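Local coordinates for protein phiAB6 tailspike (Unidentified phage, PDB 5JS4) that probably binds and fragments the exopolysaccharide of Acinetobacter baumannii as the beta-helical trimeric tailspike of a bacteriophage, at residues Y284-Q289 against I315-S320. Numbering follows the deposited sequence.
Sequences YILKNQ and IDVDGS
Three backbone hydrogen bonds join Tyr284-Leu286 to Asp316-Asp318: Asp316 N to Tyr284 O (2.8 Å), Leu286 N to Asp316 O (3.1 Å) and Asp318 N to Leu286 O (2.8 Å). The donors and acceptors match a parallel register of Tyr284 with Ile315, Ile285 with Asp316 and Leu286 with Val317. CA-H...O contacts supplement them, the shorter running from Ile285 CA to Asp316 O at 3.3 Å.

Among apolar contacts, the tightest is Leu286 CD1 against Ile315 CG2, at 3.5 Å closer than usual for two carbons. With chi1 at -68°, Ile315 CG1 sits beside the backbone N, and the CG2 branch, opposite that N, is the one that meets the leucine chain obliquely. Phe263 of helix 260-268 and Phe330 of strand 328-333 also touch both residues. This pairing of strands 282-286 and 313-318, with 340-345 adding the next parallel strand, is the coil-to-coil stacking of a right-handed parallel beta-helix, the pectate lyase-like fold; Leu286 and Ile315 pack on its inner face.

On the other face, Ile285 and Asp316 run side by side, Ile285 CD1 lying 3.7 Å from Asp316 CB. The isoleucine thus covers the carbon base of a buried carboxylate whose oxygens are engaged elsewhere, OD2 by a salt bridge to Arg283 and OD1 by Ser345 OG.

The extended Lys287 chain crosses Asp318 and touches it through carbons, Lys287 CG reaching Asp318 OD2 at 3.6 Å, whereas Lys287 NZ remains 4.6 Å from Asp318 OD2, beyond a salt bridge. The other oxygen, Asp318 OD1, takes two serine donors: Ser320 N, from above the carboxylate plane, closes an Asx turn, and Ser320 OG adds a second bond on the syn side.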
ATOM      1  N   TYR A 284      38.227  -5.938  -9.104  1.00 14.49           N
ATOM      2  CA  TYR A 284      39.134  -5.640  -8.000  1.00 14.36           C
ATOM      3  C   TYR A 284      39.205  -6.794  -7.006  1.00 15.32           C
ATOM      4  O   TYR A 284      38.242  -7.067  -6.288  1.00 15.32           O
ATOM      5  CB  TYR A 284      38.699  -4.355  -7.289  1.00 14.08           C
ATOM      6  CG  TYR A 284      38.825  -3.101  -8.133  1.00 13.80           C
ATOM      7  CD1 TYR A 284      37.777  -2.668  -8.941  1.00 13.55           C
ATOM      8  CD2 TYR A 284      39.992  -2.340  -8.114  1.00 13.57           C
ATOM      9  CE1 TYR A 284      37.889  -1.519  -9.708  1.00 13.92           C
ATOM     10  CE2 TYR A 284      40.114  -1.190  -8.876  1.00 13.66           C
ATOM     11  CZ  TYR A 284      39.063  -0.780  -9.669  1.00 13.92           C
ATOM     12  OH  TYR A 284      39.186   0.366 -10.426  1.00 14.52           O
ATOM     13  N   ILE A 285      40.355  -7.464  -6.966  1.00 16.18           N
ATOM     14  CA  ILE A 285      40.560  -8.593  -6.064  1.00 16.67           C
ATOM     15  C   ILE A 285      40.919  -8.095  -4.668  1.00 16.68           C
ATOM     16  O   ILE A 285      41.777  -7.222  -4.513  1.00 16.93           O
ATOM     17  CB  ILE A 285      41.683  -9.532  -6.562  1.00 17.65           C
ATOM     18  CG1 ILE A 285      41.427 -10.001  -8.001  1.00 18.47           C
ATOM     19  CG2 ILE A 285      41.848 -10.727  -5.629  1.00 18.18           C
ATOM     20  CD1 ILE A 285      40.087 -10.667  -8.236  1.00 19.46           C
ATOM     21  N   LEU A 286      40.253  -8.657  -3.660  1.00 16.47           N
ATOM     22  CA  LEU A 286      40.571  -8.391  -2.260  1.00 17.30           C
ATOM     23  C   LEU A 286      40.876  -9.705  -1.555  1.00 17.90           C
ATOM     24  O   LEU A 286      40.028 -10.595  -1.513  1.00 17.98           O
ATOM     25  CB  LEU A 286      39.401  -7.698  -1.564  1.00 18.27           C
ATOM     26  CG  LEU A 286      39.038  -6.308  -2.089  1.00 19.41           C
ATOM     27  CD1 LEU A 286      37.763  -5.823  -1.426  1.00 20.71           C
ATOM     28  CD2 LEU A 286      40.167  -5.316  -1.858  1.00 20.24           C
ATOM     29  N   LYS A 287      42.088  -9.822  -1.012  1.00 18.89           N
ATOM     30  CA  LYS A 287      42.504 -11.021  -0.267  1.00 18.83           C
ATOM     31  C   LYS A 287      42.619 -10.767   1.236  1.00 18.77           C
ATOM     32  O   LYS A 287      42.910 -11.686   2.007  1.00 20.49           O
ATOM     33  CB  LYS A 287      43.841 -11.538  -0.802  1.00 19.19           C
ATOM     34  CG  LYS A 287      43.817 -11.882  -2.279  1.00 20.77           C
ATOM     35  CD  LYS A 287      45.094 -12.576  -2.718  1.00 21.83           C
ATOM     36  CE  LYS A 287      45.077 -12.835  -4.215  1.00 24.52           C
ATOM     37  NZ  LYS A 287      46.309 -13.529  -4.679  1.00 27.05           N
ATOM     38  N   ASN A 288      42.401  -9.522   1.648  1.00 18.88           N
ATOM     39  CA  ASN A 288      42.447  -9.144   3.054  1.00 18.65           C
ATOM     40  C   ASN A 288      41.288  -8.218   3.387  1.00 18.40           C
ATOM     41  O   ASN A 288      40.767  -7.520   2.515  1.00 18.64           O
ATOM     42  CB  ASN A 288      43.768  -8.448   3.376  1.00 19.08           C
ATOM     43  CG  ASN A 288      44.959  -9.376   3.244  1.00 19.40           C
ATOM     44  OD1 ASN A 288      45.245 -10.165   4.146  1.00 25.41           O
ATOM     45  ND2 ASN A 288      45.660  -9.290   2.118  1.00 15.75           N
ATOM     46  N   GLN A 289      40.901  -8.216   4.658  1.00 18.09           N
ATOM     47  CA  GLN A 289      39.826  -7.362   5.144  1.00 17.67           C
ATOM     48  C   GLN A 289      40.189  -5.897   4.944  1.00 17.57           C
ATOM     49  O   GLN A 289      41.341  -5.506   5.137  1.00 18.64           O
ATOM     50  CB  GLN A 289      39.574  -7.634   6.627  1.00 18.44           C
ATOM     51  CG  GLN A 289      38.427  -6.849   7.239  1.00 18.46           C
ATOM     52  CD  GLN A 289      38.206  -7.219   8.691  1.00 19.16           C
ATOM     53  OE1 GLN A 289      38.972  -6.810   9.566  1.00 21.97           O
ATOM     54  NE2 GLN A 289      37.167  -8.003   8.957  1.00 18.93           N
ATOM     55  N   ILE A 315      33.829  -5.698  -7.213  1.00 12.89           N
ATOM     56  CA  ILE A 315      34.739  -6.129  -6.164  1.00 13.82           C
ATOM     57  C   ILE A 315      34.642  -7.651  -6.107  1.00 14.45           C
ATOM     58  O   ILE A 315      33.547  -8.205  -6.062  1.00 14.58           O
ATOM     59  CB  ILE A 315      34.374  -5.498  -4.808  1.00 14.33           C
ATOM     60  CG1 ILE A 315      34.646  -3.992  -4.858  1.00 14.77           C
ATOM     61  CG2 ILE A 315      35.162  -6.151  -3.678  1.00 15.23           C
ATOM     62  CD1 ILE A 315      34.118  -3.215  -3.672  1.00 15.17           C
ATOM     63  N   ASP A 316      35.794  -8.316  -6.136  1.00 14.89           N
ATOM     64  CA  ASP A 316      35.858  -9.771  -6.142  1.00 15.37           C
ATOM     65  C   ASP A 316      36.688 -10.205  -4.937  1.00 15.20           C
ATOM     66  O   ASP A 316      37.923 -10.177  -4.966  1.00 16.21           O
ATOM     67  CB  ASP A 316      36.463 -10.257  -7.461  1.00 16.35           C
ATOM     68  CG  ASP A 316      36.356 -11.762  -7.651  1.00 17.51           C
ATOM     69  OD1 ASP A 316      36.155 -12.496  -6.662  1.00 18.34           O
ATOM     70  OD2 ASP A 316      36.475 -12.212  -8.812  1.00 18.75           O
ATOM     71  N   VAL A 317      35.992 -10.578  -3.868  1.00 14.98           N
ATOM     72  CA  VAL A 317      36.631 -10.985  -2.623  1.00 15.52           C
ATOM     73  C   VAL A 317      37.127 -12.421  -2.760  1.00 16.49           C
ATOM     74  O   VAL A 317      36.378 -13.306  -3.170  1.00 16.22           O
ATOM     75  CB  VAL A 317      35.650 -10.873  -1.437  1.00 16.22           C
ATOM     76  CG1 VAL A 317      36.290 -11.366  -0.147  1.00 16.68           C
ATOM     77  CG2 VAL A 317      35.182  -9.433  -1.276  1.00 16.49           C
ATOM     78  N   ASP A 318      38.396 -12.640  -2.425  1.00 17.15           N
ATOM     79  CA  ASP A 318      38.998 -13.969  -2.513  1.00 17.97           C
ATOM     80  C   ASP A 318      38.637 -14.786  -1.275  1.00 18.29           C
ATOM     81  O   ASP A 318      39.289 -14.681  -0.234  1.00 19.40           O
ATOM     82  CB  ASP A 318      40.516 -13.850  -2.661  1.00 18.69           C
ATOM     83  CG  ASP A 318      41.204 -15.195  -2.812  1.00 20.93           C
ATOM     84  OD1 ASP A 318      40.513 -16.236  -2.881  1.00 20.72           O
ATOM     85  OD2 ASP A 318      42.449 -15.203  -2.864  1.00 24.09           O
ATOM     86  N   GLY A 319      37.595 -15.601  -1.403  1.00 18.11           N
ATOM     87  CA  GLY A 319      37.114 -16.429  -0.305  1.00 18.75           C
ATOM     88  C   GLY A 319      38.050 -17.553   0.108  1.00 20.44           C
ATOM     89  O   GLY A 319      37.847 -18.162   1.157  1.00 21.70           O
ATOM     90  N   SER A 320      39.064 -17.833  -0.711  1.00 20.69           N
ATOM     91  CA  SER A 320      40.072 -18.847  -0.383  1.00 22.45           C
ATOM     92  C   SER A 320      41.209 -18.295   0.483  1.00 22.89           C
ATOM     93  O   SER A 320      42.038 -19.060   0.973  1.00 26.27           O
ATOM     94  CB  SER A 320      40.648 -19.466  -1.661  1.00 23.83           C
ATOM     95  OG  SER A 320      41.569 -18.598  -2.301  1.00 24.42           O
TER